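Local coordinates for protein inositol-3-phosphate synthase (Caenorhabditis elegans, PDB 1VKO) that binds nicotinamide-adenine-dinucleotide on a Rossmann-type domain, belongs to the myo-inositol-1-phosphate synthase family and is found as an assembly of four chains, at residues G86-T91 with E439-A444; D324-Q329 with L482-V487; S378-D383 with I494-M499; S413-D418 with V433-C438. All blocks are in the same frame, centred on the assembly; numbering follows the deposited sequence.

Interaction 1. Residues G86-T91 with E439-A444; sequences GNNGST and EDSLLA. With K (potassium ion), chain B; NAD (nicotinamide-adenine-dinucleotide), chain G.
Asn88 and Ser441 meet across a buried helix-to-helix contact at the dinucleotide site of a Rossmann-type domain, and a potassium ion joins them. Helix 87-100 follows strand 77-82 of the parallel sheet, as the first helix of this fold does, and its start faces the diphosphate of the nicotinamide-adenine-dinucleotide (NAD). Helix 440-458 begins beside it, the two short axes inclined at 61°. Gly86, the N-cap of the first helix, suits its place because a side chain there would run into the ribose-linked oxygen O5B of NAD. The backbone N of Asn87 then donates to NAD O2A at 2.7 Å, and that of Asn88 to NAD O1N, so the backbone N-H groups of the first helical turn reach one oxygen on each phosphate.

With CG beside its backbone N (chi1 -61°), Asn88 sends its amide toward the second helix. The two ends of this amide divide the work, as suits a group that carries both an N-H donor and an oxygen: ND2 donates to the carboxamide oxygen O7N of NAD at 3.0 Å, while OD1 binds potassium. The flank of the amide rests on the methyl of Ala444, whose small side chain lets the amide lie against it, CB 3.4 Å from Asn88 OD1. Ser441 packs its OG against CB of Asn87, and both side chains bond to Asp412, a shared second-shell partner. Potassium is held by Asn88 OD1 at 2.9 Å, by NAD O2N and O7N, by a water that donates to Asp440 OD2, and by Ser441 OG at a longer 3.2 Å.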
# COMPACT_ATOMS: atom_id res chain seq x y z
N GLY A 86 -30.09 -6.43 -11.40
CA GLY A 86 -28.76 -5.79 -11.24
C GLY A 86 -27.67 -6.76 -10.82
O GLY A 86 -27.90 -7.98 -10.83
N ASN A 87 -26.49 -6.23 -10.49
CA ASN A 87 -25.42 -7.08 -9.95
C ASN A 87 -25.84 -7.73 -8.65
O ASN A 87 -25.78 -8.95 -8.54
CB ASN A 87 -24.09 -6.32 -9.76
CG ASN A 87 -23.37 -6.04 -11.05
OD1 ASN A 87 -24.00 -5.91 -12.11
ND2 ASN A 87 -22.06 -5.93 -10.97
N ASN A 88 -26.23 -6.93 -7.65
CA ASN A 88 -26.67 -7.48 -6.35
C ASN A 88 -27.88 -8.40 -6.52
O ASN A 88 -27.88 -9.54 -6.08
CB ASN A 88 -26.95 -6.36 -5.33
CG ASN A 88 -25.70 -5.52 -5.05
OD1 ASN A 88 -24.60 -5.98 -5.32
ND2 ASN A 88 -25.85 -4.30 -4.51
N GLY A 89 -28.91 -7.90 -7.19
CA GLY A 89 -30.13 -8.67 -7.37
C GLY A 89 -29.83 -10.04 -7.96
O GLY A 89 -30.22 -11.05 -7.38
N SER A 90 -29.18 -10.11 -9.13
CA SER A 90 -29.07 -11.40 -9.83
C SER A 90 -28.16 -12.33 -9.04
O SER A 90 -28.30 -13.55 -9.06
CB SER A 90 -28.53 -11.20 -11.25
OG SER A 90 -27.24 -10.60 -11.20
N THR A 91 -27.23 -11.75 -8.30
CA THR A 91 -26.34 -12.53 -7.46
C THR A 91 -27.03 -13.08 -6.22
O THR A 91 -26.82 -14.23 -5.87
CB THR A 91 -25.11 -11.68 -7.06
OG1 THR A 91 -24.33 -11.44 -8.23
CG2 THR A 91 -24.18 -12.48 -6.16
N GLU A 439 -15.17 -7.22 -3.63
CA GLU A 439 -16.00 -7.82 -4.67
C GLU A 439 -17.41 -7.40 -4.35
O GLU A 439 -18.15 -8.14 -3.69
CB GLU A 439 -15.79 -9.32 -4.64
CG GLU A 439 -14.33 -9.73 -4.76
CD GLU A 439 -13.65 -9.27 -6.06
OE1 GLU A 439 -14.33 -8.70 -6.95
OE2 GLU A 439 -12.42 -9.48 -6.19
N ASP A 440 -17.78 -6.19 -4.76
CA ASP A 440 -18.98 -5.54 -4.19
C ASP A 440 -20.20 -6.45 -4.08
O ASP A 440 -20.85 -6.50 -3.03
CB ASP A 440 -19.35 -4.29 -4.99
CG ASP A 440 -18.49 -3.10 -4.63
OD1 ASP A 440 -17.94 -3.04 -3.49
OD2 ASP A 440 -18.32 -2.17 -5.45
N SER A 441 -20.54 -7.14 -5.18
CA SER A 441 -21.76 -7.96 -5.24
C SER A 441 -21.70 -9.09 -4.22
O SER A 441 -22.72 -9.44 -3.60
CB SER A 441 -21.95 -8.52 -6.65
OG SER A 441 -22.29 -7.51 -7.59
N LEU A 442 -20.49 -9.64 -4.06
CA LEU A 442 -20.21 -10.71 -3.10
C LEU A 442 -20.20 -10.16 -1.67
O LEU A 442 -20.47 -10.88 -0.71
CB LEU A 442 -18.90 -11.44 -3.47
CG LEU A 442 -18.87 -12.28 -4.77
CD1 LEU A 442 -17.49 -12.90 -4.99
CD2 LEU A 442 -19.96 -13.39 -4.82
N LEU A 443 -19.92 -8.88 -1.52
CA LEU A 443 -20.06 -8.26 -0.23
C LEU A 443 -21.54 -7.93 0.06
O LEU A 443 -22.02 -8.22 1.16
CB LEU A 443 -19.14 -7.03 -0.10
CG LEU A 443 -17.66 -7.33 0.26
CD1 LEU A 443 -16.74 -6.11 0.08
CD2 LEU A 443 -17.51 -7.88 1.67
N ALA A 444 -22.25 -7.39 -0.94
CA ALA A 444 -23.62 -6.84 -0.80
C ALA A 444 -24.75 -7.83 -0.58
O ALA A 444 -25.60 -7.59 0.29
CB ALA A 444 -23.96 -5.99 -1.98
K K B . -22.48 -4.45 -6.68
PA NAD G . -26.59 -2.44 -10.69
O1A NAD G . -26.59 -1.43 -11.74
O2A NAD G . -25.89 -3.64 -11.19
O5B NAD G . -28.10 -2.69 -10.28
C5B NAD G . -29.07 -1.72 -10.53
C4B NAD G . -30.22 -2.40 -11.24
O4B NAD G . -31.41 -1.71 -10.93
C3B NAD G . -30.08 -2.35 -12.74
O3B NAD G . -30.62 -3.59 -13.18
C2B NAD G . -31.03 -1.29 -13.21
O2B NAD G . -31.66 -1.85 -14.36
C1B NAD G . -32.05 -1.25 -12.08
N9A NAD G . -32.85 -0.02 -11.85
C8A NAD G . -32.50 1.29 -11.94
N7A NAD G . -33.58 2.04 -11.65
C5A NAD G . -34.64 1.26 -11.37
C6A NAD G . -35.98 1.51 -11.05
N6A NAD G . -36.52 2.74 -11.00
N1A NAD G . -36.82 0.44 -10.84
C2A NAD G . -36.36 -0.84 -10.98
N3A NAD G . -35.07 -1.05 -11.34
C4A NAD G . -34.20 -0.04 -11.52
O3 NAD G . -25.92 -1.89 -9.32
PN NAD G . -25.68 -2.88 -8.10
O1N NAD G . -26.65 -4.00 -8.24
O2N NAD G . -24.25 -3.18 -8.06
O5D NAD G . -26.18 -2.09 -6.78
C5D NAD G . -27.43 -1.42 -6.76
C4D NAD G . -27.54 -0.32 -5.69
O4D NAD G . -27.07 -0.78 -4.45
C3D NAD G . -26.75 0.95 -6.02
O3D NAD G . -27.51 2.07 -5.66
C2D NAD G . -25.61 0.92 -5.02
O2D NAD G . -25.13 2.18 -4.60
C1D NAD G . -26.27 0.23 -3.86
N1N NAD G . -25.18 -0.23 -3.01
C2N NAD G . -24.29 -1.15 -3.48
C3N NAD G . -23.25 -1.54 -2.67
C7N NAD G . -22.56 -2.79 -3.07
O7N NAD G . -22.97 -3.34 -4.30
N7N NAD G . -21.62 -3.32 -2.27
C4N NAD G . -23.12 -1.03 -1.36
C5N NAD G . -24.02 -0.10 -0.91
C6N NAD G . -25.06 0.31 -1.75
O HOH W 1 -21.13 -2.12 -6.74

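Interaction 2. Residues D324-Q329 with L482-V487; sequences DFKSGQ and LLKAPV. With POP (pyrophosphate 2-), chain H; NAD (nicotinamide-adenine-dinucleotide), chain G.
Lys484 runs alongside Asp324 and Phe325, its chain crossing the side chain of Asp324 obliquely, and a bend at its last torsion (chi4 72°) turns NZ to the pyrophosphate. There the ammonium donates to pyrophosphate O5 at 2.6 Å and to the bridging O at 2.9 Å; Phe325 O lies so near NZ that the modelled bond is doubtful. A long, weak salt bridge, 3.5 Å from Lys484 NZ to Asp324 OD2, is added; the stronger partner of that carboxylate is Lys373. Lysine suits this buried spot because its long chain brings a probable positive charge to the anion. Lys326 crosses Lys484 at CB and CG but leads its own ammonium elsewhere, to Gln501 and Ser334.

The CB of Phe325 points away from segment 482-487 and lies 3.3 Å from C5N of NAD. Between the backbones, a single bridge of Phe325 with Leu483 fixes the loops: Lys484 N donates to Asp324 O at 2.6 Å, and Lys326 N to Leu482 O from above the carbonyl plane. Gln329 N donates to pyrophosphate O2 at 2.8 Å. Segment 324-329 connects strand 320-321 to helix 329-342; helix 367-378 packs on Lys484 and helix 440-458 on Phe325 and Leu482.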
# COMPACT_ATOMS: atom_id res chain seq x y z
N ASP A 324 -28.46 2.33 2.91
CA ASP A 324 -27.23 2.13 2.12
C ASP A 324 -26.35 1.02 2.70
O ASP A 324 -25.79 1.18 3.81
CB ASP A 324 -26.47 3.45 1.96
CG ASP A 324 -25.50 3.46 0.79
OD1 ASP A 324 -25.64 2.65 -0.16
OD2 ASP A 324 -24.58 4.30 0.71
N PHE A 325 -26.22 -0.09 1.95
CA PHE A 325 -25.44 -1.23 2.38
C PHE A 325 -24.12 -0.79 2.87
O PHE A 325 -23.44 0.05 2.25
CB PHE A 325 -25.19 -2.24 1.25
CG PHE A 325 -26.44 -2.78 0.59
CD1 PHE A 325 -27.46 -3.35 1.33
CD2 PHE A 325 -26.56 -2.75 -0.80
CE1 PHE A 325 -28.62 -3.86 0.68
CE2 PHE A 325 -27.72 -3.27 -1.43
CZ PHE A 325 -28.72 -3.80 -0.68
N LYS A 326 -23.74 -1.37 3.99
CA LYS A 326 -22.42 -1.15 4.51
C LYS A 326 -21.60 -2.38 4.25
O LYS A 326 -21.51 -3.29 5.09
CB LYS A 326 -22.52 -0.84 5.98
CG LYS A 326 -21.24 -0.46 6.55
CD LYS A 326 -21.23 -0.93 7.98
CE LYS A 326 -21.82 0.08 8.89
NZ LYS A 326 -21.61 -0.32 10.31
N SER A 327 -21.01 -2.42 3.06
CA SER A 327 -20.42 -3.65 2.55
C SER A 327 -18.88 -3.77 2.71
O SER A 327 -18.37 -4.86 3.05
CB SER A 327 -20.86 -3.87 1.09
OG SER A 327 -20.50 -2.77 0.25
N GLY A 328 -18.15 -2.67 2.46
CA GLY A 328 -16.71 -2.76 2.27
C GLY A 328 -15.88 -1.74 3.01
O GLY A 328 -15.54 -1.94 4.18
N GLN A 329 -15.54 -0.65 2.33
CA GLN A 329 -14.63 0.37 2.87
C GLN A 329 -15.18 1.07 4.14
O GLN A 329 -14.43 1.39 5.07
CB GLN A 329 -14.31 1.38 1.76
CG GLN A 329 -13.54 2.60 2.20
CD GLN A 329 -13.51 3.65 1.11
OE1 GLN A 329 -14.54 4.31 0.87
NE2 GLN A 329 -12.34 3.83 0.45
N LEU A 482 -25.75 -3.40 9.24
CA LEU A 482 -25.75 -3.69 7.83
C LEU A 482 -25.75 -2.42 6.96
O LEU A 482 -25.64 -2.51 5.73
CB LEU A 482 -26.95 -4.59 7.45
CG LEU A 482 -26.96 -6.07 7.88
CD1 LEU A 482 -25.56 -6.59 8.11
CD2 LEU A 482 -27.79 -6.31 9.10
N LEU A 483 -25.86 -1.25 7.60
CA LEU A 483 -26.19 -0.03 6.85
C LEU A 483 -25.26 1.12 7.18
O LEU A 483 -24.83 1.25 8.33
CB LEU A 483 -27.65 0.35 7.11
CG LEU A 483 -28.73 -0.64 6.63
CD1 LEU A 483 -30.06 -0.29 7.27
CD2 LEU A 483 -28.84 -0.76 5.08
N LYS A 484 -24.97 1.95 6.17
CA LYS A 484 -23.97 3.01 6.25
C LYS A 484 -24.50 4.22 6.95
O LYS A 484 -23.76 4.86 7.72
CB LYS A 484 -23.58 3.50 4.88
CG LYS A 484 -22.43 2.79 4.28
CD LYS A 484 -21.86 3.66 3.16
CE LYS A 484 -21.16 2.75 2.17
NZ LYS A 484 -22.13 1.95 1.35
N ALA A 485 -25.76 4.52 6.64
CA ALA A 485 -26.43 5.75 7.03
C ALA A 485 -27.75 5.40 7.68
O ALA A 485 -28.84 5.61 7.11
CB ALA A 485 -26.64 6.63 5.82
N PRO A 486 -27.66 4.87 8.88
CA PRO A 486 -28.84 4.28 9.51
C PRO A 486 -29.90 5.35 9.85
O PRO A 486 -29.59 6.45 10.36
CB PRO A 486 -28.28 3.55 10.74
CG PRO A 486 -26.83 3.97 10.88
CD PRO A 486 -26.46 4.83 9.75
N VAL A 487 -31.13 5.02 9.47
CA VAL A 487 -32.30 5.76 9.80
C VAL A 487 -32.78 5.15 11.15
O VAL A 487 -32.76 3.92 11.35
CB VAL A 487 -33.35 5.58 8.68
CG1 VAL A 487 -34.67 6.34 8.99
CG2 VAL A 487 -32.77 6.07 7.35
P1 POP H . -18.54 0.48 1.15
O1 POP H . -18.81 -0.32 2.41
O2 POP H . -17.48 -0.21 0.32
O3 POP H . -18.04 1.86 1.52
O POP H . -19.90 0.54 0.25
P2 POP H . -20.10 1.27 -1.19
O4 POP H . -20.03 0.20 -2.28
O5 POP H . -21.44 1.98 -1.19
O6 POP H . -19.04 2.32 -1.56
PA NAD G . -26.59 -2.44 -10.69
O1A NAD G . -26.59 -1.43 -11.74
O2A NAD G . -25.89 -3.64 -11.19
O5B NAD G . -28.10 -2.69 -10.28
C5B NAD G . -29.07 -1.72 -10.53
C4B NAD G . -30.22 -2.40 -11.24
O4B NAD G . -31.41 -1.71 -10.93
C3B NAD G . -30.08 -2.35 -12.74
O3B NAD G . -30.62 -3.59 -13.18
C2B NAD G . -31.03 -1.29 -13.21
O2B NAD G . -31.66 -1.85 -14.36
C1B NAD G . -32.05 -1.25 -12.08
N9A NAD G . -32.85 -0.02 -11.85
C8A NAD G . -32.50 1.29 -11.94
N7A NAD G . -33.58 2.04 -11.65
C5A NAD G . -34.64 1.26 -11.37
C6A NAD G . -35.98 1.51 -11.05
N6A NAD G . -36.52 2.74 -11.00
N1A NAD G . -36.82 0.44 -10.84
C2A NAD G . -36.36 -0.84 -10.98
N3A NAD G . -35.07 -1.05 -11.34
C4A NAD G . -34.20 -0.04 -11.52
O3 NAD G . -25.92 -1.89 -9.32
PN NAD G . -25.68 -2.88 -8.10
O1N NAD G . -26.65 -4.00 -8.24
O2N NAD G . -24.25 -3.18 -8.06
O5D NAD G . -26.18 -2.09 -6.78
C5D NAD G . -27.43 -1.42 -6.76
C4D NAD G . -27.54 -0.32 -5.69
O4D NAD G . -27.07 -0.78 -4.45
C3D NAD G . -26.75 0.95 -6.02
O3D NAD G . -27.51 2.07 -5.66
C2D NAD G . -25.61 0.92 -5.02
O2D NAD G . -25.13 2.18 -4.60
C1D NAD G . -26.27 0.23 -3.86
N1N NAD G . -25.18 -0.23 -3.01
C2N NAD G . -24.29 -1.15 -3.48
C3N NAD G . -23.25 -1.54 -2.67
C7N NAD G . -22.56 -2.79 -3.07
O7N NAD G . -22.97 -3.34 -4.30
N7N NAD G . -21.62 -3.32 -2.27
C4N NAD G . -23.12 -1.03 -1.36
C5N NAD G . -24.02 -0.10 -0.91
C6N NAD G . -25.06 0.31 -1.75

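Interaction 3. Residues S378-D383 with I494-M499; sequences SSVVDD and ISNAFM
Asp383 and Asn496 are joined by a pair of hydrogen bonds that use both oxygens of the carboxylate. Asn496 N donates to Asp383 OD2 at 3.0 Å and almost straight (175°), while Asn496 ND2 donates to Asp383 OD1 at 3.1 Å. Both donors come from above the carboxylate plane, whereas Asp383 OD1 lies in the plane of the asparagine amide; the two flat groups are turned 69° apart. CG of Asp383 sits between its backbone N and carbonyl carbon (chi1 62°), which aims the carboxylate at the other segment. Two oxygens suit aspartate to a residue that offers both a backbone and a side-chain N-H.

Water extends this polar network: one molecule donates to Asp383 OD2, accepts from Ala497 N at 2.7 Å and bonds to Ser495 OG.

Van der Waals packing is made by Val380, which is buried. It crosses Asn496 at about a right angle, its CG1 3.7 Å from Asn496 OD1, and the carbonyl O of Val380 lies 3.3 Å from Asn496 CB. The branched valine also packs on helix 329-342 and on Tyr400.

The arrangement is a type I beta turn, Ser379 to Asp382, tied to the loop before helix 498-513 by an aspartate that accepts from a backbone and a side-chain N-H.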
# COMPACT_ATOMS: atom_id res chain seq x y z
N SER A 378 -19.42 9.55 4.29
CA SER A 378 -18.75 10.57 5.11
C SER A 378 -19.29 10.64 6.54
O SER A 378 -18.64 11.23 7.41
CB SER A 378 -18.90 11.96 4.44
OG SER A 378 -17.98 12.15 3.36
N SER A 379 -20.46 10.06 6.79
CA SER A 379 -21.21 10.28 8.05
C SER A 379 -20.81 9.45 9.29
O SER A 379 -21.23 9.78 10.41
CB SER A 379 -22.74 10.17 7.80
OG SER A 379 -23.19 8.81 7.70
N VAL A 380 -20.01 8.39 9.10
CA VAL A 380 -19.81 7.33 10.11
C VAL A 380 -18.84 7.58 11.30
O VAL A 380 -18.68 6.72 12.19
CB VAL A 380 -19.49 5.94 9.46
CG1 VAL A 380 -20.71 5.36 8.80
CG2 VAL A 380 -18.30 6.03 8.50
N VAL A 381 -18.20 8.75 11.33
CA VAL A 381 -17.31 9.11 12.44
C VAL A 381 -17.82 10.33 13.27
O VAL A 381 -17.03 11.08 13.87
CB VAL A 381 -15.83 9.27 11.95
CG1 VAL A 381 -15.68 10.48 11.04
CG2 VAL A 381 -14.87 9.36 13.14
N ASP A 382 -19.14 10.51 13.31
CA ASP A 382 -19.73 11.63 14.03
C ASP A 382 -19.92 11.28 15.49
O ASP A 382 -19.40 11.97 16.38
CB ASP A 382 -21.05 12.08 13.40
CG ASP A 382 -20.86 12.70 12.02
OD1 ASP A 382 -19.82 13.36 11.77
OD2 ASP A 382 -21.73 12.58 11.14
N ASP A 383 -20.66 10.20 15.74
CA ASP A 383 -20.92 9.75 17.11
C ASP A 383 -19.64 9.38 17.89
O ASP A 383 -19.62 9.48 19.13
CB ASP A 383 -21.93 8.60 17.11
CG ASP A 383 -21.41 7.37 16.38
OD1 ASP A 383 -20.89 7.55 15.26
OD2 ASP A 383 -21.49 6.21 16.84
N ILE A 494 -27.97 8.26 16.33
CA ILE A 494 -27.40 7.35 15.35
C ILE A 494 -26.19 6.64 15.95
O ILE A 494 -25.41 7.23 16.70
CB ILE A 494 -26.99 8.12 14.10
CG1 ILE A 494 -28.24 8.56 13.32
CG2 ILE A 494 -26.11 7.28 13.23
CD1 ILE A 494 -28.07 9.89 12.58
N SER A 495 -26.04 5.37 15.63
CA SER A 495 -24.92 4.61 16.17
C SER A 495 -24.14 4.00 15.01
O SER A 495 -24.67 3.11 14.32
CB SER A 495 -25.43 3.52 17.13
OG SER A 495 -24.35 2.92 17.81
N ASN A 496 -22.91 4.46 14.82
CA ASN A 496 -22.15 4.10 13.61
C ASN A 496 -21.06 3.02 13.73
O ASN A 496 -20.62 2.48 12.74
CB ASN A 496 -21.54 5.35 12.96
CG ASN A 496 -22.59 6.25 12.30
OD1 ASN A 496 -23.31 5.86 11.37
ND2 ASN A 496 -22.67 7.48 12.77
N ALA A 497 -20.62 2.71 14.95
CA ALA A 497 -19.48 1.84 15.12
C ALA A 497 -19.92 0.38 15.09
O ALA A 497 -20.64 -0.08 15.98
CB ALA A 497 -18.74 2.17 16.40
N PHE A 498 -19.46 -0.32 14.06
CA PHE A 498 -19.93 -1.66 13.71
C PHE A 498 -19.97 -2.65 14.86
O PHE A 498 -21.00 -3.26 15.11
CB PHE A 498 -19.12 -2.23 12.55
CG PHE A 498 -19.41 -3.69 12.25
CD1 PHE A 498 -20.44 -4.05 11.38
CD2 PHE A 498 -18.64 -4.70 12.82
CE1 PHE A 498 -20.71 -5.40 11.09
CE2 PHE A 498 -18.90 -6.05 12.53
CZ PHE A 498 -19.94 -6.40 11.67
N MET A 499 -18.85 -2.85 15.55
CA MET A 499 -18.83 -3.87 16.59
C MET A 499 -19.84 -3.54 17.71
O MET A 499 -20.43 -4.43 18.32
CB MET A 499 -17.39 -4.12 17.10
CG MET A 499 -16.45 -4.82 16.05
SD MET A 499 -17.02 -6.43 15.36
CE MET A 499 -17.31 -7.42 16.85
O HOH W 2 -21.70 3.60 17.31

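Interaction 4. Residues S413-D418 with V433-C438; sequences SKRAMD and VVHNTC. With POP (pyrophosphate 2-), chain H.
Lys414 leaves its strand with an unusual first torsion (chi1 99°) and bends again at chi2 and chi4, which lays CG against Cys438 CB at 3.5 Å and carries NZ to pyrophosphate O2, 2.7 Å away. His435, with CG anti to the backbone N (chi1 -177°), leans instead toward Met417. These residues belong to an antiparallel beta hairpin, strands 413-423 and 429-439. The hydrogen-bonded pairs Lys414-Cys438, Ala416-Asn436 and Asp418-Val434 put their side chains on the face toward the pyrophosphate and helix 440-458. The backbone ladder is regular in its middle, with Ala416 N donating to Asn436 O at 3.1 Å; at the Lys414 end one of its two bonds is weak. The small alanine fits between Asn436 and Asn354 of the flanking strands, its CB 3.8 Å from Asn436 CB.

The non-hydrogen-bonded pairs, Arg415-Thr437 and Met417-His435, occupy the other face. Arg415 and Thr437 lie side by side, and NH2 of the arginine donates to Ser413 OG, while its NH1 forms a salt bridge with Glu419 of the third subunit. A strand of the second subunit pairs with strand 429-439, continuing the sheet across the interface. Met417 SD stands at the edge of the His435 ring, 4.8 Å from its centroid, and Met417 CG comes within 3.4 Å of His435 ND1, a buried nitrogen without a polar partner.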
# COMPACT_ATOMS: atom_id res chain seq x y z
N SER A 413 -15.05 -5.56 -9.18
CA SER A 413 -13.97 -5.65 -8.20
C SER A 413 -13.63 -4.23 -7.73
O SER A 413 -12.59 -3.68 -8.14
CB SER A 413 -12.75 -6.28 -8.86
OG SER A 413 -11.85 -6.82 -7.90
N LYS A 414 -14.47 -3.61 -6.90
CA LYS A 414 -14.13 -2.23 -6.46
C LYS A 414 -12.81 -2.20 -5.68
O LYS A 414 -12.41 -3.19 -5.05
CB LYS A 414 -15.29 -1.47 -5.75
CG LYS A 414 -15.28 -1.43 -4.23
CD LYS A 414 -14.62 -0.18 -3.65
CE LYS A 414 -15.01 -0.00 -2.17
NZ LYS A 414 -16.32 0.70 -1.99
N ARG A 415 -12.12 -1.06 -5.77
CA ARG A 415 -10.82 -0.88 -5.14
C ARG A 415 -10.89 0.28 -4.15
O ARG A 415 -11.11 1.44 -4.56
CB ARG A 415 -9.74 -0.61 -6.19
CG ARG A 415 -9.66 -1.69 -7.25
CD ARG A 415 -9.23 -3.03 -6.68
NE ARG A 415 -9.62 -4.12 -7.57
CZ ARG A 415 -8.86 -4.59 -8.56
NH1 ARG A 415 -7.64 -4.07 -8.80
NH2 ARG A 415 -9.30 -5.60 -9.30
N ALA A 416 -10.74 -0.03 -2.86
CA ALA A 416 -10.84 0.98 -1.83
C ALA A 416 -9.43 1.34 -1.39
O ALA A 416 -8.69 0.49 -0.93
CB ALA A 416 -11.70 0.48 -0.65
N MET A 417 -9.04 2.59 -1.57
CA MET A 417 -7.72 3.05 -1.15
C MET A 417 -7.88 4.15 -0.12
O MET A 417 -8.52 5.18 -0.38
CB MET A 417 -6.89 3.51 -2.36
CG MET A 417 -6.45 2.33 -3.23
SD MET A 417 -5.67 2.70 -4.81
CE MET A 417 -4.02 3.27 -4.34
N ASP A 418 -7.32 3.91 1.06
CA ASP A 418 -7.56 4.78 2.21
C ASP A 418 -6.27 5.19 2.89
O ASP A 418 -5.30 4.42 2.93
CB ASP A 418 -8.44 4.09 3.25
CG ASP A 418 -9.84 3.80 2.73
OD1 ASP A 418 -9.97 3.09 1.71
OD2 ASP A 418 -10.89 4.20 3.30
N VAL A 433 -1.80 3.34 5.83
CA VAL A 433 -2.24 3.31 4.42
C VAL A 433 -2.85 1.92 4.12
O VAL A 433 -2.26 0.93 4.51
CB VAL A 433 -1.05 3.57 3.42
CG1 VAL A 433 -1.55 3.53 1.94
CG2 VAL A 433 -0.31 4.90 3.73
N VAL A 434 -4.00 1.86 3.43
CA VAL A 434 -4.78 0.62 3.23
C VAL A 434 -5.21 0.38 1.78
O VAL A 434 -5.67 1.30 1.11
CB VAL A 434 -6.08 0.64 4.10
CG1 VAL A 434 -6.94 -0.60 3.86
CG2 VAL A 434 -5.76 0.75 5.56
N HIS A 435 -5.08 -0.85 1.28
CA HIS A 435 -5.67 -1.24 -0.02
C HIS A 435 -6.59 -2.48 0.12
O HIS A 435 -6.14 -3.54 0.55
CB HIS A 435 -4.60 -1.42 -1.12
CG HIS A 435 -5.18 -1.74 -2.47
ND1 HIS A 435 -5.28 -0.80 -3.48
CD2 HIS A 435 -5.68 -2.90 -2.98
CE1 HIS A 435 -5.83 -1.36 -4.55
NE2 HIS A 435 -6.08 -2.63 -4.27
N ASN A 436 -7.85 -2.31 -0.29
CA ASN A 436 -8.96 -3.23 -0.03
C ASN A 436 -9.74 -3.67 -1.28
O ASN A 436 -10.60 -2.93 -1.78
CB ASN A 436 -9.95 -2.54 0.90
CG ASN A 436 -10.96 -3.49 1.50
OD1 ASN A 436 -10.90 -4.72 1.30
ND2 ASN A 436 -11.93 -2.93 2.26
N THR A 437 -9.50 -4.90 -1.75
CA THR A 437 -10.20 -5.45 -2.92
C THR A 437 -11.61 -5.94 -2.52
O THR A 437 -11.75 -6.96 -1.83
CB THR A 437 -9.36 -6.55 -3.55
OG1 THR A 437 -8.10 -6.01 -3.94
CG2 THR A 437 -9.97 -7.02 -4.92
N CYS A 438 -12.64 -5.17 -2.92
CA CYS A 438 -14.06 -5.40 -2.51
C CYS A 438 -14.88 -5.93 -3.68
O CYS A 438 -15.24 -5.19 -4.62
CB CYS A 438 -14.71 -4.11 -2.01
SG CYS A 438 -13.94 -3.49 -0.51
P1 POP H . -18.54 0.48 1.15
O1 POP H . -18.81 -0.32 2.41
O2 POP H . -17.48 -0.21 0.32
O3 POP H . -18.04 1.86 1.52
O POP H . -19.90 0.54 0.25
P2 POP H . -20.10 1.27 -1.19
O4 POP H . -20.03 0.20 -2.28
O5 POP H . -21.44 1.98 -1.19
O6 POP H . -19.04 2.32 -1.56

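How the interactions relate
Interactions 1 and 2 are buried and share NAD: the first meets it through helix starts and a potassium ion, the second through loops joined by one backbone bridge. Interaction 4 is also buried, but by neighbouring subunits as well as by its own chain, and it relies on a regular strand ladder. It shares the pyrophosphate with interaction 2, and Gln329 NE2 reaches Asp418 OD1 at 2.8 Å between them. Strand 429-439 leads straight into helix 440-458, linking interactions 4 and 1. Interaction 3 is only partly buried and uses a carboxylate, an amide and water; it touches interaction 2, where Val380 CG1 meets Lys484 O, but neither 1 nor 4.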